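Long-range contact in capsid protein (Turnip yellow mosaic virus, PDB 2FZ2), which self-assembles in 180 copies into a T=3 icosahedral capsid that encloses the virus's single-stranded RNA genome: residues 42-54 and 150-164. Sequence-based numbering, arbitrary orientation.
Sequences AGTKDAEASLTIA and SPKLLISITAQPTAP
Antiparallel pairing of the outermost strand within the chain with its inner neighbour, as in the four-stranded sheet of a viral jelly-roll capsid subunit, joins residues 47-52 to 151-158. The two strands run at 174°, their axes 4.5 Å apart. Ala47 with Ile157, Ala49 with Ile155 and Leu51 with Leu153 form hydrogen-bonded pairs, each tied by two backbone bonds; one more, from Ile53 N to Pro151 O at 2.9 Å, carries the pairing past the end of the first strand. Non-hydrogen-bonded pairs lie between them, and there Ser50 CA approaches Leu153 O at 3.1 Å in a CA-H...O contact.

The two faces differ in character. On one, Leu51 and Leu153 lie side by side, CD2 of Leu51 resting 3.5 Å from Leu153 CB; just past the strand end, Ile53 CD1 crosses to that same CB at 3.7 Å. Farther along, Ile157 CG1 meets Ala42 CB at 3.5 Å, bringing the end of strand 30-42 under the sheet. The other face carries Glu48, Ser50, Thr52 and Lys152; on it Leu154, with CG beside its backbone N (chi1 -66°), brings CD2 against Ser50 CB.

Strand 151-158 continues the sheet into strand 89-97, where Ile157 touches Val91 and Leu153 touches Trp95. Beneath, Ile53, Pro151 and Leu153 pack on Leu71, Leu74 and Val76 of strand 66-80, closing the sandwich against the opposing sheet.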
ATOM      1  N   ALA D  42     118.578 -35.626  62.157  1.00 27.96           N
ATOM      2  CA  ALA D  42     119.338 -34.565  62.791  1.00 28.31           C
ATOM      3  C   ALA D  42     119.236 -34.379  64.273  1.00 24.52           C
ATOM      4  O   ALA D  42     118.489 -35.073  64.964  1.00 17.75           O
ATOM      5  CB  ALA D  42     119.005 -33.248  62.115  1.00 30.92           C
ATOM      6  N   GLY D  43     120.023 -33.410  64.731  1.00 21.29           N
ATOM      7  CA  GLY D  43     120.025 -33.029  66.125  1.00 23.51           C
ATOM      8  C   GLY D  43     121.294 -33.297  66.892  1.00 23.03           C
ATOM      9  O   GLY D  43     121.546 -32.677  67.928  1.00 25.18           O
ATOM     10  N   THR D  44     122.099 -34.208  66.372  1.00 22.37           N
ATOM     11  CA  THR D  44     123.323 -34.604  67.033  1.00 17.95           C
ATOM     12  C   THR D  44     124.505 -33.680  66.816  1.00 17.37           C
ATOM     13  O   THR D  44     125.351 -33.528  67.696  1.00 23.98           O
ATOM     14  CB  THR D  44     123.693 -36.005  66.595  1.00 22.62           C
ATOM     15  OG1 THR D  44     122.755 -36.453  65.600  1.00 30.17           O
ATOM     16  CG2 THR D  44     123.655 -36.939  67.786  1.00 29.38           C
ATOM     17  N   LYS D  45     124.567 -33.068  65.641  1.00 21.62           N
ATOM     18  CA  LYS D  45     125.648 -32.147  65.301  1.00 21.64           C
ATOM     19  C   LYS D  45     125.071 -31.163  64.312  1.00 17.25           C
ATOM     20  O   LYS D  45     124.046 -31.449  63.681  1.00 20.72           O
ATOM     21  CB  LYS D  45     126.827 -32.902  64.658  1.00 32.93           C
ATOM     22  CG  LYS D  45     126.493 -33.685  63.361  1.00 47.61           C
ATOM     23  CD  LYS D  45     127.275 -35.014  63.240  1.00 53.45           C
ATOM     24  CE  LYS D  45     126.340 -36.240  63.106  1.00 59.10           C
ATOM     25  NZ  LYS D  45     126.544 -37.276  64.187  1.00 55.19           N
ATOM     26  N   ASP D  46     125.685 -29.991  64.188  1.00 15.37           N
ATOM     27  CA  ASP D  46     125.169 -29.048  63.211  1.00 20.65           C
ATOM     28  C   ASP D  46     125.466 -29.752  61.905  1.00 23.63           C
ATOM     29  O   ASP D  46     126.504 -30.414  61.757  1.00 27.91           O
ATOM     30  CB  ASP D  46     125.910 -27.705  63.221  1.00 19.14           C
ATOM     31  CG  ASP D  46     126.087 -27.138  64.605  1.00 28.43           C
ATOM     32  OD1 ASP D  46     126.546 -27.886  65.498  1.00 43.67           O
ATOM     33  OD2 ASP D  46     125.780 -25.940  64.794  1.00 29.30           O
ATOM     34  N   ALA D  47     124.551 -29.635  60.963  1.00 23.18           N
ATOM     35  CA  ALA D  47     124.747 -30.248  59.674  1.00 26.99           C
ATOM     36  C   ALA D  47     123.763 -29.574  58.774  1.00 30.20           C
ATOM     37  O   ALA D  47     122.884 -28.849  59.242  1.00 29.20           O
ATOM     38  CB  ALA D  47     124.471 -31.721  59.744  1.00 29.98           C
ATOM     39  N   GLU D  48     123.916 -29.787  57.479  1.00 33.49           N
ATOM     40  CA  GLU D  48     123.001 -29.179  56.541  1.00 34.40           C
ATOM     41  C   GLU D  48     122.819 -30.113  55.373  1.00 31.29           C
ATOM     42  O   GLU D  48     123.579 -31.075  55.213  1.00 39.06           O
ATOM     43  CB  GLU D  48     123.539 -27.827  56.069  1.00 41.66           C
ATOM     44  CG  GLU D  48     125.037 -27.785  55.819  1.00 53.67           C
ATOM     45  CD  GLU D  48     125.392 -26.925  54.614  1.00 62.55           C
ATOM     46  OE1 GLU D  48     125.760 -25.740  54.812  1.00 62.19           O
ATOM     47  OE2 GLU D  48     125.298 -27.438  53.469  1.00 69.50           O
ATOM     48  N   ALA D  49     121.802 -29.843  54.568  1.00 23.43           N
ATOM     49  CA  ALA D  49     121.535 -30.674  53.415  1.00 23.34           C
ATOM     50  C   ALA D  49     120.735 -29.937  52.369  1.00 24.99           C
ATOM     51  O   ALA D  49     119.792 -29.206  52.679  1.00 21.17           O
ATOM     52  CB  ALA D  49     120.801 -31.910  53.839  1.00 19.80           C
ATOM     53  N   SER D  50     121.132 -30.123  51.120  1.00 29.62           N
ATOM     54  CA  SER D  50     120.447 -29.498  50.003  1.00 31.72           C
ATOM     55  C   SER D  50     120.246 -30.609  49.025  1.00 30.00           C
ATOM     56  O   SER D  50     121.161 -31.401  48.770  1.00 35.97           O
ATOM     57  CB  SER D  50     121.303 -28.407  49.344  1.00 33.12           C
ATOM     58  OG  SER D  50     122.554 -28.250  49.999  1.00 47.68           O
ATOM     59  N   LEU D  51     119.050 -30.701  48.478  1.00 29.76           N
ATOM     60  CA  LEU D  51     118.844 -31.749  47.510  1.00 33.65           C
ATOM     61  C   LEU D  51     117.710 -31.560  46.523  1.00 32.86           C
ATOM     62  O   LEU D  51     116.584 -31.193  46.865  1.00 18.82           O
ATOM     63  CB  LEU D  51     118.709 -33.095  48.214  1.00 29.63           C
ATOM     64  CG  LEU D  51     117.317 -33.386  48.728  1.00 21.00           C
ATOM     65  CD1 LEU D  51     117.331 -34.636  49.555  1.00  5.20           C
ATOM     66  CD2 LEU D  51     116.851 -32.199  49.526  1.00 23.72           C
ATOM     67  N   THR D  52     118.077 -31.802  45.273  1.00 33.33           N
ATOM     68  CA  THR D  52     117.198 -31.727  44.134  1.00 31.84           C
ATOM     69  C   THR D  52     116.292 -32.914  44.391  1.00 26.78           C
ATOM     70  O   THR D  52     116.749 -34.058  44.431  1.00 26.63           O
ATOM     71  CB  THR D  52     118.033 -31.935  42.885  1.00 36.60           C
ATOM     72  OG1 THR D  52     119.198 -32.701  43.245  1.00 48.80           O
ATOM     73  CG2 THR D  52     118.496 -30.592  42.309  1.00 32.66           C
ATOM     74  N   ILE D  53     115.014 -32.645  44.601  1.00 23.99           N
ATOM     75  CA  ILE D  53     114.078 -33.712  44.901  1.00 19.43           C
ATOM     76  C   ILE D  53     113.987 -34.691  43.757  1.00 22.63           C
ATOM     77  O   ILE D  53     114.011 -35.907  43.954  1.00 19.96           O
ATOM     78  CB  ILE D  53     112.669 -33.154  45.191  1.00 14.92           C
ATOM     79  CG1 ILE D  53     112.443 -33.074  46.692  1.00 14.51           C
ATOM     80  CG2 ILE D  53     111.612 -34.062  44.626  1.00 12.95           C
ATOM     81  CD1 ILE D  53     113.095 -31.896  47.324  1.00 26.64           C
ATOM     82  N   ALA D  54     113.884 -34.147  42.553  1.00 22.76           N
ATOM     83  CA  ALA D  54     113.748 -34.964  41.361  1.00 22.05           C
ATOM     84  C   ALA D  54     114.773 -36.085  41.239  1.00 17.55           C
ATOM     85  O   ALA D  54     114.637 -36.962  40.390  1.00 17.24           O
ATOM     86  CB  ALA D  54     113.809 -34.074  40.148  1.00 24.88           C
ATOM     87  N   SER D 150     113.490 -27.639  38.931  1.00 18.38           N
ATOM     88  CA  SER D 150     112.707 -28.621  39.685  1.00 17.46           C
ATOM     89  C   SER D 150     112.944 -28.272  41.151  1.00 16.91           C
ATOM     90  O   SER D 150     113.885 -27.546  41.487  1.00 22.37           O
ATOM     91  CB  SER D 150     113.206 -30.040  39.418  1.00 19.70           C
ATOM     92  OG  SER D 150     114.435 -29.982  38.712  1.00 29.73           O
ATOM     93  N   PRO D 151     112.103 -28.785  42.045  1.00  9.60           N
ATOM     94  CA  PRO D 151     112.251 -28.497  43.471  1.00  9.05           C
ATOM     95  C   PRO D 151     113.545 -28.992  44.073  1.00 12.56           C
ATOM     96  O   PRO D 151     114.016 -30.099  43.756  1.00 14.73           O
ATOM     97  CB  PRO D 151     111.041 -29.162  44.096  1.00 13.01           C
ATOM     98  CG  PRO D 151     110.084 -29.345  42.947  1.00 13.20           C
ATOM     99  CD  PRO D 151     110.946 -29.640  41.779  1.00 11.04           C
ATOM    100  N   LYS D 152     114.098 -28.148  44.940  1.00  8.87           N
ATOM    101  CA  LYS D 152     115.347 -28.386  45.663  1.00 10.40           C
ATOM    102  C   LYS D 152     115.026 -28.049  47.111  1.00  9.21           C
ATOM    103  O   LYS D 152     114.397 -27.033  47.390  1.00 13.00           O
ATOM    104  CB  LYS D 152     116.442 -27.440  45.145  1.00 15.19           C
ATOM    105  CG  LYS D 152     117.856 -27.611  45.726  1.00 17.20           C
ATOM    106  CD  LYS D 152     118.726 -26.373  45.393  1.00 26.82           C
ATOM    107  CE  LYS D 152     120.174 -26.723  45.007  1.00 38.85           C
ATOM    108  NZ  LYS D 152     121.156 -25.602  45.279  1.00 45.16           N
ATOM    109  N   LEU D 153     115.444 -28.886  48.046  1.00 13.25           N
ATOM    110  CA  LEU D 153     115.140 -28.588  49.432  1.00  8.67           C
ATOM    111  C   LEU D 153     116.379 -28.259  50.236  1.00 12.45           C
ATOM    112  O   LEU D 153     117.383 -28.977  50.185  1.00 19.70           O
ATOM    113  CB  LEU D 153     114.406 -29.753  50.079  1.00  5.92           C
ATOM    114  CG  LEU D 153     114.187 -29.587  51.575  1.00 10.10           C
ATOM    115  CD1 LEU D 153     112.881 -28.864  51.824  1.00 15.52           C
ATOM    116  CD2 LEU D 153     114.170 -30.938  52.224  1.00 10.75           C
ATOM    117  N   LEU D 154     116.298 -27.169  50.989  1.00 13.23           N
ATOM    118  CA  LEU D 154     117.411 -26.727  51.802  1.00 12.91           C
ATOM    119  C   LEU D 154     117.115 -26.921  53.263  1.00 13.45           C
ATOM    120  O   LEU D 154     116.085 -26.452  53.746  1.00 19.28           O
ATOM    121  CB  LEU D 154     117.680 -25.254  51.539  1.00 12.99           C
ATOM    122  CG  LEU D 154     118.165 -24.983  50.119  1.00 11.67           C
ATOM    123  CD1 LEU D 154     118.437 -23.509  49.917  1.00 15.13           C
ATOM    124  CD2 LEU D 154     119.426 -25.783  49.880  1.00 19.45           C
ATOM    125  N   ILE D 155     118.015 -27.598  53.969  1.00  9.18           N
ATOM    126  CA  ILE D 155     117.832 -27.819  55.406  1.00 12.31           C
ATOM    127  C   ILE D 155     119.062 -27.433  56.207  1.00 15.47           C
ATOM    128  O   ILE D 155     120.189 -27.788  55.845  1.00 17.50           O
ATOM    129  CB  ILE D 155     117.554 -29.286  55.750  1.00 11.86           C
ATOM    130  CG1 ILE D 155     116.328 -29.796  55.003  1.00  8.41           C
ATOM    131  CG2 ILE D 155     117.361 -29.414  57.236  1.00 11.70           C
ATOM    132  CD1 ILE D 155     115.092 -29.064  55.341  1.00  8.41           C
ATOM    133  N   SER D 156     118.848 -26.742  57.320  1.00 12.25           N
ATOM    134  CA  SER D 156     119.962 -26.329  58.154  1.00 18.11           C
ATOM    135  C   SER D 156     119.723 -26.777  59.586  1.00 18.61           C
ATOM    136  O   SER D 156     118.646 -26.552  60.145  1.00 23.48           O
ATOM    137  CB  SER D 156     120.126 -24.801  58.083  1.00 24.55           C
ATOM    138  OG  SER D 156     119.721 -24.154  59.287  1.00 34.64           O
ATOM    139  N   ILE D 157     120.722 -27.420  60.181  1.00 14.60           N
ATOM    140  CA  ILE D 157     120.588 -27.874  61.557  1.00 14.37           C
ATOM    141  C   ILE D 157     121.623 -27.215  62.441  1.00 19.93           C
ATOM    142  O   ILE D 157     122.803 -27.139  62.086  1.00 29.87           O
ATOM    143  CB  ILE D 157     120.773 -29.393  61.683  1.00 11.66           C
ATOM    144  CG1 ILE D 157     119.780 -30.119  60.786  1.00 11.25           C
ATOM    145  CG2 ILE D 157     120.547 -29.828  63.111  1.00  9.32           C
ATOM    146  CD1 ILE D 157     118.378 -29.692  60.993  1.00  5.20           C
ATOM    147  N   THR D 158     121.175 -26.732  63.593  1.00 16.01           N
ATOM    148  CA  THR D 158     122.062 -26.094  64.551  1.00 20.93           C
ATOM    149  C   THR D 158     121.772 -26.828  65.852  1.00 21.10           C
ATOM    150  O   THR D 158     120.740 -26.597  66.481  1.00 22.30           O
ATOM    151  CB  THR D 158     121.746 -24.582  64.676  1.00 25.75           C
ATOM    152  OG1 THR D 158     121.402 -24.046  63.385  1.00 31.23           O
ATOM    153  CG2 THR D 158     122.950 -23.836  65.210  1.00 23.81           C
ATOM    154  N   ALA D 159     122.675 -27.727  66.242  1.00 20.97           N
ATOM    155  CA  ALA D 159     122.482 -28.547  67.444  1.00 24.46           C
ATOM    156  C   ALA D 159     122.979 -27.955  68.746  1.00 27.81           C
ATOM    157  O   ALA D 159     123.738 -26.980  68.750  1.00 33.82           O
ATOM    158  CB  ALA D 159     123.121 -29.905  67.243  1.00 23.60           C
ATOM    159  N   GLN D 160     122.551 -28.558  69.855  1.00 28.55           N
ATOM    160  CA  GLN D 160     122.968 -28.095  71.172  1.00 31.05           C
ATOM    161  C   GLN D 160     124.474 -28.242  71.350  1.00 32.30           C
ATOM    162  O   GLN D 160     125.075 -29.201  70.876  1.00 35.83           O
ATOM    163  CB  GLN D 160     122.266 -28.886  72.269  1.00 32.38           C
ATOM    164  CG  GLN D 160     121.891 -28.053  73.472  1.00 36.02           C
ATOM    165  CD  GLN D 160     120.640 -27.256  73.207  1.00 40.16           C
ATOM    166  OE1 GLN D 160     120.592 -26.051  73.436  1.00 46.43           O
ATOM    167  NE2 GLN D 160     119.614 -27.927  72.708  1.00 46.81           N
ATOM    168  N   PRO D 161     125.088 -27.266  72.021  1.00 35.11           N
ATOM    169  CA  PRO D 161     126.528 -27.314  72.256  1.00 38.31           C
ATOM    170  C   PRO D 161     126.784 -28.667  72.902  1.00 38.86           C
ATOM    171  O   PRO D 161     127.525 -29.499  72.382  1.00 41.41           O
ATOM    172  CB  PRO D 161     126.751 -26.141  73.206  1.00 45.33           C
ATOM    173  CG  PRO D 161     125.424 -26.015  73.926  1.00 47.36           C
ATOM    174  CD  PRO D 161     124.462 -26.183  72.793  1.00 41.51           C
ATOM    175  N   THR D 162     126.142 -28.877  74.039  1.00 37.10           N
ATOM    176  CA  THR D 162     126.225 -30.130  74.759  1.00 32.82           C
ATOM    177  C   THR D 162     125.127 -30.939  74.083  1.00 27.51           C
ATOM    178  O   THR D 162     123.962 -30.910  74.484  1.00 28.84           O
ATOM    179  CB  THR D 162     125.915 -29.890  76.219  1.00 33.75           C
ATOM    180  OG1 THR D 162     124.857 -28.924  76.313  1.00 41.41           O
ATOM    181  CG2 THR D 162     127.147 -29.356  76.932  1.00 31.61           C
ATOM    182  N   ALA D 163     125.521 -31.645  73.032  1.00 23.88           N
ATOM    183  CA  ALA D 163     124.609 -32.422  72.201  1.00 20.55           C
ATOM    184  C   ALA D 163     123.914 -33.642  72.782  1.00 19.27           C
ATOM    185  O   ALA D 163     124.358 -34.227  73.766  1.00 22.92           O
ATOM    186  CB  ALA D 163     125.329 -32.823  70.919  1.00 30.66           C
ATOM    187  N   PRO D 164     122.797 -34.040  72.156  1.00 13.63           N
ATOM    188  CA  PRO D 164     121.985 -35.193  72.546  1.00 14.07           C
ATOM    189  C   PRO D 164     122.694 -36.477  72.129  1.00 17.12           C
ATOM    190  O   PRO D 164     123.561 -36.462  71.255  1.00 23.73           O
ATOM    191  CB  PRO D 164     120.701 -34.979  71.760  1.00 10.17           C
ATOM    192  CG  PRO D 164     121.212 -34.370  70.490  1.00  6.35           C
ATOM    193  CD  PRO D 164     122.161 -33.328  71.029  1.00  8.54           C
TER